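PDB 1RT8: fimbrin from Schizosaccharomyces pombe, which binds actin filaments and crosslinks them through two tandem actin-binding regions, serving cell polarity, cytokinesis, mating and spore formation. Local coordinates for residues 26-31 and 54-59; 20-25 and 35-40; 62-67 and 473-478. One frame throughout, in Å; residues are numbered along the deposited sequence.

Interaction 1 of 3, residues 26-31 and 54-59; sequences AGDPDV and LSKLIN
The ammonium group of Lys56, reaching out from helix 52-61, is held between the carboxylates of Asp28 and Asp30 in a salt-bridge network. Its NZ lies 2.8 Å from Asp28 OD2, which accepts through its syn lone pair, while a weak second bond goes to OD1 of the same group. Asp30 comes in at about a right angle to the lysine chain and offers the anti lone pair of its OD2, 3.0 Å from Lys56 NZ. Lys56 NZ also forms a salt bridge with Glu68 OE1, its strongest polar partner, so three acids surround the amine, which is probably kept charged. The Lys56 chain bends at chi2 (-73°) and is extended beyond it; at the bend its CG lies 4.2 Å from Val31 CG2.

The loop shapes itself around Asp28. With CG anti to the backbone N (chi1 -176°), OD1 accepts from Asp30 N at 2.8 Å and from Val31 N at 3.2 Å, the two donors approaching from opposite faces of the carboxylate plane. That pair of bonds fixes the carboxylate that meets the lysine. The result is an Asx turn and Asx motif, tied by a salt-bridge network to helix 52-61 of the first calponin-homology domain.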
loop_
_atom_site.group_PDB
_atom_site.type_symbol
_atom_site.label_atom_id
_atom_site.label_comp_id
_atom_site.label_asym_id
_atom_site.label_seq_id
_atom_site.Cartn_x
_atom_site.Cartn_y
_atom_site.Cartn_z
ATOM N N ALA A 26 4.612 -9.131 -20.582
ATOM C CA ALA A 26 4.904 -9.337 -22.004
ATOM C C ALA A 26 6.217 -10.049 -22.314
ATOM O O ALA A 26 6.248 -11.266 -22.521
ATOM C CB ALA A 26 4.863 -7.992 -22.731
ATOM N N GLY A 27 7.299 -9.283 -22.365
ATOM C CA GLY A 27 8.590 -9.870 -22.663
ATOM C C GLY A 27 9.564 -9.760 -21.512
ATOM O O GLY A 27 10.725 -9.396 -21.703
ATOM N N ASP A 28 9.092 -10.072 -20.311
ATOM C CA ASP A 28 9.941 -10.007 -19.135
ATOM C C ASP A 28 10.962 -11.142 -19.167
ATOM O O ASP A 28 10.602 -12.311 -19.283
ATOM C CB ASP A 28 9.100 -10.091 -17.865
ATOM C CG ASP A 28 9.930 -9.923 -16.619
ATOM O OD1 ASP A 28 10.668 -10.867 -16.268
ATOM O OD2 ASP A 28 9.856 -8.838 -16.004
ATOM N N PRO A 29 12.255 -10.802 -19.056
ATOM C CA PRO A 29 13.375 -11.751 -19.073
ATOM C C PRO A 29 13.252 -12.951 -18.137
ATOM O O PRO A 29 13.678 -14.054 -18.473
ATOM C CB PRO A 29 14.573 -10.871 -18.715
ATOM C CG PRO A 29 14.193 -9.542 -19.292
ATOM C CD PRO A 29 12.747 -9.423 -18.876
ATOM N N ASP A 30 12.665 -12.737 -16.968
ATOM C CA ASP A 30 12.527 -13.799 -15.983
ATOM C C ASP A 30 11.283 -14.669 -16.123
ATOM O O ASP A 30 11.351 -15.882 -15.942
ATOM C CB ASP A 30 12.573 -13.189 -14.582
ATOM C CG ASP A 30 13.872 -12.452 -14.316
ATOM O OD1 ASP A 30 14.921 -13.121 -14.209
ATOM O OD2 ASP A 30 13.846 -11.206 -14.223
ATOM N N VAL A 31 10.147 -14.058 -16.441
ATOM C CA VAL A 31 8.906 -14.817 -16.574
ATOM C C VAL A 31 8.406 -14.849 -18.019
ATOM O O VAL A 31 7.274 -15.260 -18.294
ATOM C CB VAL A 31 7.805 -14.229 -15.652
ATOM C CG1 VAL A 31 6.585 -15.130 -15.638
ATOM C CG2 VAL A 31 8.344 -14.076 -14.245
ATOM N N LEU A 54 3.829 -12.565 -9.157
ATOM C CA LEU A 54 3.294 -11.584 -8.213
ATOM C C LEU A 54 4.302 -10.490 -7.892
ATOM O O LEU A 54 3.938 -9.319 -7.807
ATOM C CB LEU A 54 2.839 -12.280 -6.927
ATOM C CG LEU A 54 1.591 -13.136 -7.140
ATOM C CD1 LEU A 54 1.272 -13.936 -5.877
ATOM C CD2 LEU A 54 0.433 -12.231 -7.527
ATOM N N SER A 55 5.568 -10.868 -7.711
ATOM C CA SER A 55 6.619 -9.895 -7.416
ATOM C C SER A 55 6.730 -8.911 -8.574
ATOM O O SER A 55 6.926 -7.710 -8.364
ATOM C CB SER A 55 7.974 -10.594 -7.205
ATOM O OG SER A 55 8.004 -11.311 -5.984
ATOM N N LYS A 56 6.615 -9.432 -9.795
ATOM C CA LYS A 56 6.676 -8.598 -10.993
ATOM C C LYS A 56 5.470 -7.650 -11.035
ATOM O O LYS A 56 5.605 -6.466 -11.349
ATOM C CB LYS A 56 6.686 -9.477 -12.253
ATOM C CG LYS A 56 7.950 -10.308 -12.449
ATOM C CD LYS A 56 9.123 -9.441 -12.862
ATOM C CE LYS A 56 10.346 -10.297 -13.237
ATOM N NZ LYS A 56 11.426 -9.442 -13.812
ATOM N N LEU A 57 4.288 -8.166 -10.720
ATOM C CA LEU A 57 3.092 -7.330 -10.724
ATOM C C LEU A 57 3.255 -6.189 -9.710
ATOM O O LEU A 57 2.881 -5.040 -9.967
ATOM C CB LEU A 57 1.865 -8.179 -10.379
ATOM C CG LEU A 57 0.519 -7.468 -10.431
ATOM C CD1 LEU A 57 0.253 -6.985 -11.855
ATOM C CD2 LEU A 57 -0.575 -8.423 -9.978
ATOM N N ILE A 58 3.838 -6.511 -8.561
ATOM C CA ILE A 58 4.075 -5.514 -7.529
ATOM C C ILE A 58 4.974 -4.371 -8.009
ATOM O O ILE A 58 4.717 -3.206 -7.702
ATOM C CB ILE A 58 4.712 -6.165 -6.299
ATOM C CG1 ILE A 58 3.659 -7.025 -5.591
ATOM C CG2 ILE A 58 5.331 -5.092 -5.389
ATOM C CD1 ILE A 58 4.174 -7.741 -4.374
ATOM N N ASN A 59 6.038 -4.700 -8.742
ATOM C CA ASN A 59 6.930 -3.655 -9.231
ATOM C C ASN A 59 6.336 -2.858 -10.383
ATOM O O ASN A 59 6.797 -1.756 -10.673
ATOM C CB ASN A 59 8.291 -4.230 -9.641
ATOM C CG ASN A 59 9.254 -4.312 -8.476
ATOM O OD1 ASN A 59 9.193 -3.498 -7.551
ATOM N ND2 ASN A 59 10.155 -5.283 -8.516
#

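Interaction 2 of 3, residues 20-25 and 35-40; sequences HINSVL and VPINTE
Val35 packs against the backbone of Asn22 and Leu25 where the loop following helix 11-25 folds back along the last turns of that helix, within the first calponin-homology (CH) domain, an all-helical fold. The backbones of the two segments are nearest at Asn22 and Val35, their CA atoms 5.5 Å apart.

The Val35 side chain runs up against helix 11-25. Its CB lies 4.2 Å from Leu25 O, and from there the two methyls part. CG1, anti to the backbone N (chi1 -159°), presses on the backbone of Asn22 and Leu25: it stands 3.3 Å from Asn22 O and 3.4 Å from Leu25 C. The same methyl also meets the side chain of Leu25, whose CB is 3.8 Å from Val35 CG1.

One turn before Leu25, the Asn22 side chain leaves the helix with CG beside its own backbone N (chi1 -75°), and this brings the end of the side chain against the peptide backbone of Val35 to Ile37.

Ile37 continues the apolar side of the loop. Beyond the two segments its side chain rests on Ile18 of helix 11-25, on Phe44 of helix 43-47 and on Ile53 of helix 52-61, and Leu25 also touches Ile53, so the loop and helix 11-25 share a neighbour in the domain interior.

The second methyl of Val35 completes the contact, so that one valine packs both branches against carbonyl groups of residues 22 and 25. CG2 takes the branch beside the backbone N, and Val35 CG2 comes to 3.6 Å from Leu25 O.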
loop_
_atom_site.group_PDB
_atom_site.type_symbol
_atom_site.label_atom_id
_atom_site.label_comp_id
_atom_site.label_asym_id
_atom_site.label_seq_id
_atom_site.Cartn_x
_atom_site.Cartn_y
_atom_site.Cartn_z
ATOM N N HIS A 20 -4.385 -8.477 -18.287
ATOM C CA HIS A 20 -3.589 -7.329 -17.876
ATOM C C HIS A 20 -2.190 -7.799 -17.493
ATOM O O HIS A 20 -1.192 -7.158 -17.822
ATOM C CB HIS A 20 -4.243 -6.610 -16.689
ATOM C CG HIS A 20 -3.344 -5.617 -16.021
ATOM N ND1 HIS A 20 -2.571 -5.933 -14.924
ATOM C CD2 HIS A 20 -3.057 -4.328 -16.323
ATOM C CE1 HIS A 20 -1.847 -4.883 -14.579
ATOM N NE2 HIS A 20 -2.123 -3.895 -15.411
ATOM N N ILE A 21 -2.116 -8.929 -16.803
ATOM C CA ILE A 21 -0.825 -9.462 -16.386
ATOM C C ILE A 21 -0.002 -9.903 -17.596
ATOM O O ILE A 21 1.222 -9.781 -17.602
ATOM C CB ILE A 21 -1.001 -10.642 -15.407
ATOM C CG1 ILE A 21 -1.697 -10.148 -14.133
ATOM C CG2 ILE A 21 0.353 -11.245 -15.070
ATOM C CD1 ILE A 21 -2.062 -11.244 -13.165
ATOM N N ASN A 22 -0.679 -10.408 -18.623
ATOM C CA ASN A 22 -0.002 -10.844 -19.842
ATOM C C ASN A 22 0.698 -9.684 -20.543
ATOM O O ASN A 22 1.845 -9.814 -20.973
ATOM C CB ASN A 22 -1.007 -11.495 -20.800
ATOM C CG ASN A 22 -1.412 -12.886 -20.352
ATOM O OD1 ASN A 22 -2.430 -13.429 -20.786
ATOM N ND2 ASN A 22 -0.606 -13.476 -19.483
ATOM N N SER A 23 0.018 -8.545 -20.649
ATOM C CA SER A 23 0.603 -7.387 -21.320
ATOM C C SER A 23 1.712 -6.730 -20.505
ATOM O O SER A 23 2.668 -6.192 -21.067
ATOM C CB SER A 23 -0.477 -6.351 -21.637
ATOM O OG SER A 23 -0.970 -5.747 -20.456
ATOM N N VAL A 24 1.586 -6.778 -19.184
ATOM C CA VAL A 24 2.584 -6.177 -18.310
ATOM C C VAL A 24 3.860 -7.018 -18.242
ATOM O O VAL A 24 4.967 -6.476 -18.190
ATOM C CB VAL A 24 2.023 -5.976 -16.877
ATOM C CG1 VAL A 24 1.609 -7.306 -16.291
ATOM C CG2 VAL A 24 3.066 -5.323 -15.999
ATOM N N LEU A 25 3.703 -8.337 -18.249
ATOM C CA LEU A 25 4.848 -9.240 -18.183
ATOM C C LEU A 25 5.364 -9.580 -19.579
ATOM O O LEU A 25 6.404 -10.227 -19.730
ATOM C CB LEU A 25 4.458 -10.525 -17.453
ATOM C CG LEU A 25 3.882 -10.346 -16.047
ATOM C CD1 LEU A 25 3.704 -11.708 -15.403
ATOM C CD2 LEU A 25 4.810 -9.484 -15.207
ATOM N N VAL A 35 4.738 -15.970 -20.117
ATOM C CA VAL A 35 3.873 -14.793 -20.226
ATOM C C VAL A 35 2.478 -15.088 -20.772
ATOM O O VAL A 35 1.485 -14.919 -20.064
ATOM C CB VAL A 35 4.516 -13.695 -21.106
ATOM C CG1 VAL A 35 3.892 -12.344 -20.796
ATOM C CG2 VAL A 35 6.003 -13.661 -20.885
ATOM N N PRO A 36 2.380 -15.520 -22.040
ATOM C CA PRO A 36 1.048 -15.808 -22.584
ATOM C C PRO A 36 0.305 -16.875 -21.768
ATOM O O PRO A 36 0.300 -18.051 -22.130
ATOM C CB PRO A 36 1.355 -16.273 -24.007
ATOM C CG PRO A 36 2.620 -15.532 -24.338
ATOM C CD PRO A 36 3.415 -15.701 -23.072
ATOM N N ILE A 37 -0.321 -16.456 -20.671
ATOM C CA ILE A 37 -1.060 -17.374 -19.811
ATOM C C ILE A 37 -2.510 -17.475 -20.262
ATOM O O ILE A 37 -3.144 -16.463 -20.555
ATOM C CB ILE A 37 -1.029 -16.908 -18.334
ATOM C CG1 ILE A 37 0.417 -16.836 -17.839
ATOM C CG2 ILE A 37 -1.839 -17.869 -17.462
ATOM C CD1 ILE A 37 0.559 -16.334 -16.428
ATOM N N ASN A 38 -3.034 -18.695 -20.314
ATOM C CA ASN A 38 -4.414 -18.917 -20.731
ATOM C C ASN A 38 -5.388 -18.193 -19.813
ATOM O O ASN A 38 -5.248 -18.231 -18.591
ATOM C CB ASN A 38 -4.738 -20.411 -20.739
ATOM C CG ASN A 38 -6.181 -20.689 -21.120
ATOM O OD1 ASN A 38 -6.636 -20.294 -22.195
ATOM N ND2 ASN A 38 -6.908 -21.368 -20.240
ATOM N N THR A 39 -6.389 -17.550 -20.409
ATOM C CA THR A 39 -7.376 -16.803 -19.643
ATOM C C THR A 39 -8.608 -17.621 -19.264
ATOM O O THR A 39 -9.577 -17.068 -18.747
ATOM C CB THR A 39 -7.841 -15.556 -20.421
ATOM O OG1 THR A 39 -8.574 -15.959 -21.584
ATOM C CG2 THR A 39 -6.639 -14.726 -20.856
ATOM N N GLU A 40 -8.573 -18.930 -19.502
ATOM C CA GLU A 40 -9.719 -19.781 -19.178
ATOM C C GLU A 40 -9.389 -21.015 -18.339
ATOM O O GLU A 40 -10.098 -22.017 -18.432
ATOM C CB GLU A 40 -10.413 -20.262 -20.460
ATOM C CG GLU A 40 -10.847 -19.177 -21.443
ATOM C CD GLU A 40 -11.738 -18.109 -20.812
ATOM O OE1 GLU A 40 -12.663 -18.460 -20.026
ATOM O OE2 GLU A 40 -11.510 -16.916 -21.120
#

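Interaction 3 of 3, residues 62-67 and 473-478; sequences VPDTID and NARLAI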
loop_
_atom_site.group_PDB
_atom_site.type_symbol
_atom_site.label_atom_id
_atom_site.label_comp_id
_atom_site.label_asym_id
_atom_site.label_seq_id
_atom_site.Cartn_x
_atom_site.Cartn_y
_atom_site.Cartn_z
ATOM N N VAL A 62 3.891 -0.460 -8.284
ATOM C CA VAL A 62 4.673 0.533 -7.555
ATOM C C VAL A 62 6.147 0.232 -7.785
ATOM O O VAL A 62 6.775 -0.533 -7.050
ATOM C CB VAL A 62 4.362 0.501 -6.043
ATOM C CG1 VAL A 62 5.220 1.526 -5.315
ATOM C CG2 VAL A 62 2.880 0.782 -5.815
ATOM N N PRO A 63 6.719 0.838 -8.829
ATOM C CA PRO A 63 8.123 0.660 -9.206
ATOM C C PRO A 63 9.129 0.670 -8.054
ATOM O O PRO A 63 9.033 1.487 -7.132
ATOM C CB PRO A 63 8.356 1.807 -10.181
ATOM C CG PRO A 63 7.008 1.921 -10.869
ATOM C CD PRO A 63 6.060 1.837 -9.695
ATOM N N ASP A 64 10.088 -0.250 -8.118
ATOM C CA ASP A 64 11.165 -0.342 -7.128
ATOM C C ASP A 64 10.775 -0.830 -5.730
ATOM O O ASP A 64 11.519 -0.624 -4.769
ATOM C CB ASP A 64 11.872 1.010 -6.996
ATOM C CG ASP A 64 12.342 1.552 -8.327
ATOM O OD1 ASP A 64 13.177 0.885 -8.981
ATOM O OD2 ASP A 64 11.871 2.643 -8.720
ATOM N N THR A 65 9.624 -1.476 -5.605
ATOM C CA THR A 65 9.214 -1.976 -4.299
ATOM C C THR A 65 10.084 -3.176 -3.946
ATOM O O THR A 65 10.515 -3.341 -2.801
ATOM C CB THR A 65 7.739 -2.407 -4.306
ATOM O OG1 THR A 65 6.919 -1.277 -4.618
ATOM C CG2 THR A 65 7.336 -2.959 -2.951
ATOM N N ILE A 66 10.358 -4.007 -4.939
ATOM C CA ILE A 66 11.167 -5.197 -4.724
ATOM C C ILE A 66 12.453 -5.197 -5.547
ATOM O O ILE A 66 12.417 -4.935 -6.751
ATOM C CB ILE A 66 10.362 -6.463 -5.089
ATOM C CG1 ILE A 66 9.099 -6.542 -4.230
ATOM C CG2 ILE A 66 11.219 -7.703 -4.901
ATOM C CD1 ILE A 66 8.126 -7.615 -4.680
ATOM N N ASP A 67 13.582 -5.467 -4.890
ATOM C CA ASP A 67 14.880 -5.567 -5.566
ATOM C C ASP A 67 14.823 -7.016 -5.998
ATOM O O ASP A 67 15.044 -7.917 -5.187
ATOM C CB ASP A 67 16.041 -5.381 -4.583
ATOM C CG ASP A 67 17.414 -5.487 -5.257
ATOM O OD1 ASP A 67 17.569 -6.309 -6.196
ATOM O OD2 ASP A 67 18.345 -4.761 -4.835
ATOM N N ASN A 473 21.461 0.041 -1.900
ATOM C CA ASN A 473 21.837 -0.806 -0.771
ATOM C C ASN A 473 20.632 -0.940 0.169
ATOM O O ASN A 473 20.311 -2.034 0.633
ATOM C CB ASN A 473 23.013 -0.196 0.010
ATOM C CG ASN A 473 24.364 -0.496 -0.619
ATOM O OD1 ASN A 473 24.494 -1.394 -1.449
ATOM N ND2 ASN A 473 25.386 0.241 -0.199
ATOM N N ALA A 474 19.973 0.183 0.433
ATOM C CA ALA A 474 18.814 0.207 1.320
ATOM C C ALA A 474 17.640 -0.591 0.758
ATOM O O ALA A 474 16.964 -1.312 1.495
ATOM C CB ALA A 474 18.392 1.653 1.593
ATOM N N ARG A 475 17.413 -0.471 -0.548
ATOM C CA ARG A 475 16.328 -1.182 -1.219
ATOM C C ARG A 475 16.577 -2.686 -1.180
ATOM O O ARG A 475 15.647 -3.489 -1.044
ATOM C CB ARG A 475 16.219 -0.708 -2.673
ATOM C CG ARG A 475 15.068 -1.322 -3.455
ATOM C CD ARG A 475 14.935 -0.661 -4.818
ATOM N NE ARG A 475 14.577 0.750 -4.695
ATOM C CZ ARG A 475 15.097 1.726 -5.436
ATOM N NH1 ARG A 475 16.008 1.454 -6.359
ATOM N NH2 ARG A 475 14.700 2.978 -5.256
ATOM N N LEU A 476 17.844 -3.061 -1.311
ATOM C CA LEU A 476 18.234 -4.463 -1.271
ATOM C C LEU A 476 18.026 -4.977 0.152
ATOM O O LEU A 476 17.515 -6.071 0.352
ATOM C CB LEU A 476 19.708 -4.622 -1.662
ATOM C CG LEU A 476 20.291 -6.033 -1.521
ATOM C CD1 LEU A 476 19.589 -6.975 -2.491
ATOM C CD2 LEU A 476 21.798 -6.003 -1.791
ATOM N N ALA A 477 18.424 -4.175 1.137
ATOM C CA ALA A 477 18.278 -4.556 2.539
ATOM C C ALA A 477 16.808 -4.782 2.892
ATOM O O ALA A 477 16.462 -5.778 3.536
ATOM C CB ALA A 477 18.880 -3.472 3.449
ATOM N N ILE A 478 15.941 -3.860 2.471
ATOM C CA ILE A 478 14.511 -3.992 2.759
ATOM C C ILE A 478 13.909 -5.252 2.143
ATOM O O ILE A 478 13.134 -5.948 2.793
ATOM C CB ILE A 478 13.723 -2.754 2.274
ATOM C CG1 ILE A 478 14.068 -1.553 3.161
ATOM C CG2 ILE A 478 12.224 -3.048 2.288
ATOM C CD1 ILE A 478 13.470 -0.240 2.700
HETATM O O HOH W 1 13.105 -2.997 -1.237
#
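The guanidinium of Arg475, on helix 467-483, carries Asp64 over one face, with Asp64 CB 3.5 Å above the plane and displaced toward the rim. The carboxylate of Asp64 is stacked on the same group, the two planes 24° apart. This geometry makes the charge pair loose: Asp64 OD1 is 3.9 Å from Arg475 NH1 and well out of the guanidinium plane, a long salt bridge in which no N-H points at the oxygen. The arginine reaches this place by leaving its helix extended, CG anti to the backbone N (chi1 -177°), and then bending at chi3 (-64°). Along the way its CD passes 3.4 Å from Asp64 O.

Asp67 meets helix 467-483 a little farther along, where its OD2 is 3.5 Å from both CB and CD1 of Leu476. A carboxylate oxygen against aliphatic carbons is a packing contact; the charge is answered by Arg69, which forms a salt bridge with the same oxygen. A water donates to Thr65 O and to Arg475 O, 2.6 Å from the latter, and so bridges the two backbones. Asp67 N adds a direct bond to Ser479 OG on the same helix.

Asp64 belongs to a type II beta turn from Val62 to Thr65, just after helix 52-61. The contact joins the first and fourth calponin-homology domains, and so the two actin-binding regions, within the actin-crosslinking core. Ile66 turns to helix 82-99 on its own side, whereas Arg475 and Ile478 rest on Pro492 of helix 492-496 and Ala477 packs on helix 442-451.

From the N terminus, helix 11-25 enters interaction 2 with its last turns, and the loop after it supplies 26-31 to interaction 1 before 35-40 folds back and closes interaction 2. Helix 52-61 then completes interaction 1, so these two contacts cross along the chain; they also touch in space, Lys56 CB lying 3.5 Å from Leu25 CD2. Interaction 3 opens only after both have closed, with 62-67, and spans more than 400 residues to helix 467-483. Asn59, in the helical segment of interaction 1, meets Thr65 and Ile66 of interaction 3. Two contacts are therefore internal to the first calponin-homology domain, while the third joins it to the fourth.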